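PDB 3QTM: uncharacterized protein C4B3.07 from Schizosaccharomyces pombe, which is required for correct translation termination and directly inhibits Ofd1, probably thereby stabilising the N-terminal transcription factor domain of Sre1 for hypoxic gene expression. Local coordinates for residues 121-126 / 175-180; 249-254 / 303-308. All coordinates share one frame; numbering follows the deposited sequence.

Overall arrangement
The chain is mostly helical, with no strands, and runs through the two contacts in series. Contact 1 comes first: it joins the start of helix 119-142 to the loop that follows helix 151-170, and so closes a loop of 48 residues, mostly helix. That loop is complete before contact 2 begins. Contact 2 closes a second loop of the same length, from the end of helix 229-254, past helix 262-285, to the end of helix 292-305. The two loops neither nest nor cross. Their contacts lie on opposite sides of the chain's centre, about 37 Å apart between centres, one in the N-terminal part of the protein and the other in the C-terminal part.

Contact 1: 121-126 / 175-180; sequences LFLALA and EYFDAL
The ring of Phe177 meets Leu123 obliquely, with CE1 of Phe177 4.0 Å from CD2 of Leu123. One face of this ring is covered by CB of Leu180 from its own segment, 3.9 Å above the plane and offset toward the rim. At the ring edge, in plane, lies the carbonyl oxygen of Glu175. The ring thus packs against Leu180 of its own turn.

Leu123 is the sole residue of 121-126 that touches 175-180. With chi1 at 177° its CG stretches away from the backbone N, and the two methyls at its end meet different parts of the turn. CD2 packs 3.4 Å from O of Ala179 and also lies 4.2 Å from CB of Ala179. CD1 goes to Leu180, 4.0 Å from CD1 of that residue.

Phe177 to Leu180 form a type I beta turn, closed by Leu180 N bonding to Phe177 O at 3.0 Å. The turn lies in the loop after helix 151-170 and packs on helix 119-142, in the N-terminal part of this tetratricopeptide repeat protein. No hydrogen bond joins the two segments. They meet by van der Waals packing, mostly between apolar side chains, with one methyl against a carbonyl oxygen.

That same oxygen, of Ala179, accepts a hydrogen bond from Ser184 OG. Beside the contact, Asp178 OD1 forms a salt bridge with Arg120 NH2.

Contact 2: 249-254 / 303-308; sequences YYMDLL and AQIVQD
Met251 and Leu254 pack on Ile305 in a small apolar contact between two helix ends in the C-terminal part of this tetratricopeptide repeat protein. Segment 249-254 is the end of helix 229-254. Segment 303-308 holds the last three residues of helix 292-305 and the short link to helix 309-328. The two segments are not neighbours in the helix order, because helix 262-285 comes between them in the chain. That helix also touches both sides: Leu254 packs on Ile265, and Ile305 on Ser269.

Together the two segments bury 126 Å² of surface against each other. No hydrogen bond crosses. The backbones approach to 7.9 Å between CA of Met251 and CA of Ile305, and side chains fill the space between. Met251 is a selenomethionine. It and Leu254 are three residues apart, which puts both on the same side of their helix, and their CB atoms point toward the other segment.

Beyond Ile305 the chain leaves the helix at Val306 and turns into the next one. Asp308 is the N-cap of helix 309-328. Its OD1 makes a weak hydrogen bond to the backbone N of Ala310, and its OD2 is hydrogen-bonded to Ser311 OG.

Ile305 offers a single methyl group, CG2, to both partners. At chi1 67° its CG1 stands between the backbone N and the carbonyl carbon, which swings CG2 away from the carbonyl and toward the other helix. Leu254 CD2 comes to 4.2 Å from Ile305 CG2. Met251 comes near that methyl with CG, the methylene bonded to selenium, which lies 4.4 Å from CG2 of Ile305.

Contact 1: 121-126 / 175-180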
# COMPACT_ATOMS: atom_id res chain seq x y z
N LEU A 121 -12.09 -9.58 6.37
CA LEU A 121 -13.07 -9.19 5.37
C LEU A 121 -12.88 -7.73 4.98
O LEU A 121 -12.94 -7.39 3.80
CB LEU A 121 -14.51 -9.42 5.87
CG LEU A 121 -15.55 -9.28 4.75
CD1 LEU A 121 -15.43 -10.47 3.76
CD2 LEU A 121 -16.98 -9.14 5.29
N PHE A 122 -12.63 -6.89 5.99
CA PHE A 122 -12.45 -5.46 5.74
C PHE A 122 -11.23 -5.25 4.86
O PHE A 122 -11.25 -4.39 3.97
CB PHE A 122 -12.32 -4.68 7.06
CG PHE A 122 -13.64 -4.40 7.73
CD1 PHE A 122 -14.80 -5.06 7.34
CD2 PHE A 122 -13.72 -3.49 8.78
CE1 PHE A 122 -16.01 -4.81 7.96
CE2 PHE A 122 -14.93 -3.23 9.42
CZ PHE A 122 -16.08 -3.89 9.00
N LEU A 123 -10.19 -6.04 5.08
CA LEU A 123 -8.98 -5.93 4.29
C LEU A 123 -9.24 -6.37 2.85
O LEU A 123 -8.81 -5.69 1.91
CB LEU A 123 -7.81 -6.71 4.91
CG LEU A 123 -6.46 -6.76 4.17
CD1 LEU A 123 -5.81 -5.39 4.04
CD2 LEU A 123 -5.48 -7.73 4.86
N ALA A 124 -9.94 -7.48 2.68
CA ALA A 124 -10.30 -7.99 1.35
C ALA A 124 -11.15 -6.98 0.57
O ALA A 124 -10.96 -6.79 -0.64
CB ALA A 124 -11.06 -9.31 1.46
N LEU A 125 -12.09 -6.35 1.27
CA LEU A 125 -12.94 -5.34 0.67
C LEU A 125 -12.10 -4.15 0.20
O LEU A 125 -12.21 -3.72 -0.94
CB LEU A 125 -13.99 -4.84 1.67
CG LEU A 125 -15.21 -5.73 1.87
CD1 LEU A 125 -15.88 -5.39 3.21
CD2 LEU A 125 -16.18 -5.57 0.69
N ALA A 126 -11.27 -3.62 1.09
CA ALA A 126 -10.44 -2.47 0.75
C ALA A 126 -9.53 -2.77 -0.45
O ALA A 126 -9.45 -1.97 -1.39
CB ALA A 126 -9.61 -2.04 1.94
N GLU A 175 -6.37 -5.30 16.60
CA GLU A 175 -5.10 -5.95 16.88
C GLU A 175 -4.51 -6.58 15.62
O GLU A 175 -5.22 -6.85 14.66
CB GLU A 175 -5.22 -6.97 18.02
CG GLU A 175 -6.16 -8.13 17.76
CD GLU A 175 -6.19 -9.12 18.93
OE1 GLU A 175 -5.91 -8.69 20.07
OE2 GLU A 175 -6.49 -10.31 18.70
N TYR A 176 -3.20 -6.79 15.62
CA TYR A 176 -2.55 -7.38 14.46
C TYR A 176 -3.16 -8.72 14.11
O TYR A 176 -3.46 -9.52 14.99
CB TYR A 176 -1.05 -7.55 14.69
CG TYR A 176 -0.39 -8.22 13.52
CD1 TYR A 176 -0.15 -7.51 12.35
CD2 TYR A 176 -0.04 -9.57 13.57
CE1 TYR A 176 0.44 -8.11 11.26
CE2 TYR A 176 0.55 -10.19 12.47
CZ TYR A 176 0.79 -9.45 11.32
OH TYR A 176 1.37 -10.03 10.22
N PHE A 177 -3.34 -8.96 12.81
CA PHE A 177 -3.78 -10.25 12.29
C PHE A 177 -2.93 -10.57 11.07
O PHE A 177 -2.50 -9.66 10.35
CB PHE A 177 -5.29 -10.24 11.96
CG PHE A 177 -5.69 -9.19 10.94
CD1 PHE A 177 -5.92 -9.54 9.62
CD2 PHE A 177 -5.85 -7.86 11.31
CE1 PHE A 177 -6.30 -8.57 8.68
CE2 PHE A 177 -6.22 -6.90 10.38
CZ PHE A 177 -6.44 -7.26 9.06
N ASP A 178 -2.65 -11.85 10.84
CA ASP A 178 -1.56 -12.18 9.91
C ASP A 178 -1.88 -12.13 8.42
O ASP A 178 -1.00 -12.40 7.61
CB ASP A 178 -0.87 -13.50 10.29
CG ASP A 178 -1.78 -14.70 10.19
OD1 ASP A 178 -2.83 -14.62 9.51
OD2 ASP A 178 -1.44 -15.74 10.79
N ALA A 179 -3.11 -11.80 8.04
CA ALA A 179 -3.38 -11.48 6.64
C ALA A 179 -2.88 -10.08 6.32
O ALA A 179 -2.77 -9.71 5.15
CB ALA A 179 -4.87 -11.58 6.33
N LEU A 180 -2.62 -9.29 7.37
CA LEU A 180 -2.16 -7.91 7.21
C LEU A 180 -0.64 -7.85 7.07
O LEU A 180 0.07 -7.55 8.03
CB LEU A 180 -2.61 -7.03 8.39
CG LEU A 180 -2.46 -5.51 8.23
CD1 LEU A 180 -3.54 -4.91 7.33
CD2 LEU A 180 -2.46 -4.79 9.58

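Contact 2: 249-254 / 303-308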
# COMPACT_ATOMS: atom_id res chain seq x y z
N TYR A 249 3.49 18.24 -0.77
CA TYR A 249 2.17 18.85 -0.85
C TYR A 249 2.26 20.28 -0.33
O TYR A 249 1.76 21.22 -0.96
CB TYR A 249 1.19 18.04 -0.01
CG TYR A 249 -0.15 18.71 0.23
CD1 TYR A 249 -1.13 18.76 -0.76
CD2 TYR A 249 -0.45 19.27 1.47
CE1 TYR A 249 -2.36 19.36 -0.53
CE2 TYR A 249 -1.67 19.86 1.71
CZ TYR A 249 -2.63 19.91 0.72
OH TYR A 249 -3.84 20.50 0.99
N TYR A 250 2.93 20.44 0.81
CA TYR A 250 3.04 21.73 1.44
C TYR A 250 4.03 22.65 0.74
O TYR A 250 3.78 23.84 0.58
CB TYR A 250 3.41 21.57 2.90
CG TYR A 250 2.25 21.09 3.74
CD1 TYR A 250 1.13 21.89 3.92
CD2 TYR A 250 2.28 19.85 4.36
CE1 TYR A 250 0.06 21.46 4.69
CE2 TYR A 250 1.23 19.42 5.13
CZ TYR A 250 0.12 20.22 5.30
OH TYR A 250 -0.93 19.78 6.07
N MSE A 251 5.16 22.09 0.31
CA MSE A 251 6.18 22.87 -0.37
C MSE A 251 5.60 23.42 -1.66
O MSE A 251 5.89 24.55 -2.04
CB MSE A 251 7.42 22.04 -0.64
CG MSE A 251 8.11 21.55 0.63
SE MSE A 251 9.78 20.57 0.32
CE MSE A 251 9.12 18.98 -0.58
N ASP A 252 4.77 22.63 -2.32
CA ASP A 252 4.14 23.08 -3.55
C ASP A 252 3.18 24.23 -3.30
O ASP A 252 3.13 25.18 -4.08
CB ASP A 252 3.41 21.93 -4.24
CG ASP A 252 4.37 20.93 -4.85
OD1 ASP A 252 5.59 21.03 -4.57
OD2 ASP A 252 3.91 20.04 -5.60
N LEU A 253 2.42 24.15 -2.20
CA LEU A 253 1.53 25.23 -1.82
C LEU A 253 2.33 26.49 -1.60
O LEU A 253 1.97 27.58 -2.05
CB LEU A 253 0.77 24.89 -0.55
CG LEU A 253 -0.31 23.82 -0.69
CD1 LEU A 253 -1.03 23.62 0.64
CD2 LEU A 253 -1.28 24.23 -1.76
N LEU A 254 3.44 26.33 -0.89
CA LEU A 254 4.33 27.44 -0.57
C LEU A 254 4.76 28.18 -1.82
O LEU A 254 4.82 29.41 -1.85
CB LEU A 254 5.56 26.93 0.17
CG LEU A 254 6.46 27.97 0.79
CD1 LEU A 254 5.77 28.62 1.99
CD2 LEU A 254 7.78 27.32 1.20
N ALA A 303 16.70 22.64 3.99
CA ALA A 303 17.50 23.84 3.83
C ALA A 303 16.82 24.86 2.93
O ALA A 303 16.95 26.07 3.13
CB ALA A 303 18.87 23.48 3.26
N GLN A 304 16.08 24.37 1.95
CA GLN A 304 15.48 25.23 0.94
C GLN A 304 14.39 26.14 1.51
O GLN A 304 14.21 27.28 1.07
CB GLN A 304 14.93 24.39 -0.21
CG GLN A 304 14.12 25.17 -1.22
CD GLN A 304 13.49 24.27 -2.27
OE1 GLN A 304 14.19 23.55 -2.99
NE2 GLN A 304 12.16 24.30 -2.36
N ILE A 305 13.66 25.64 2.50
CA ILE A 305 12.46 26.32 2.97
C ILE A 305 12.61 26.95 4.35
O ILE A 305 11.81 27.81 4.74
CB ILE A 305 11.25 25.35 3.00
CG1 ILE A 305 11.46 24.26 4.05
CG2 ILE A 305 11.04 24.74 1.63
CD1 ILE A 305 10.18 23.58 4.47
N VAL A 306 13.62 26.52 5.11
CA VAL A 306 13.77 26.99 6.48
C VAL A 306 14.02 28.50 6.50
O VAL A 306 14.72 29.03 5.63
CB VAL A 306 14.87 26.21 7.22
CG1 VAL A 306 16.25 26.70 6.79
CG2 VAL A 306 14.69 26.32 8.74
N GLN A 307 13.43 29.20 7.46
CA GLN A 307 13.48 30.66 7.49
C GLN A 307 14.63 31.19 8.35
O GLN A 307 14.78 32.40 8.54
CB GLN A 307 12.17 31.22 8.02
CG GLN A 307 10.97 30.98 7.12
CD GLN A 307 9.68 31.41 7.79
OE1 GLN A 307 9.29 30.87 8.82
NE2 GLN A 307 9.01 32.41 7.20
N ASP A 308 15.45 30.28 8.85
CA ASP A 308 16.49 30.63 9.80
C ASP A 308 17.84 30.16 9.27
O ASP A 308 18.06 28.97 9.04
CB ASP A 308 16.15 29.97 11.14
CG ASP A 308 17.37 29.55 11.91
OD1 ASP A 308 18.39 30.28 11.88
OD2 ASP A 308 17.31 28.49 12.56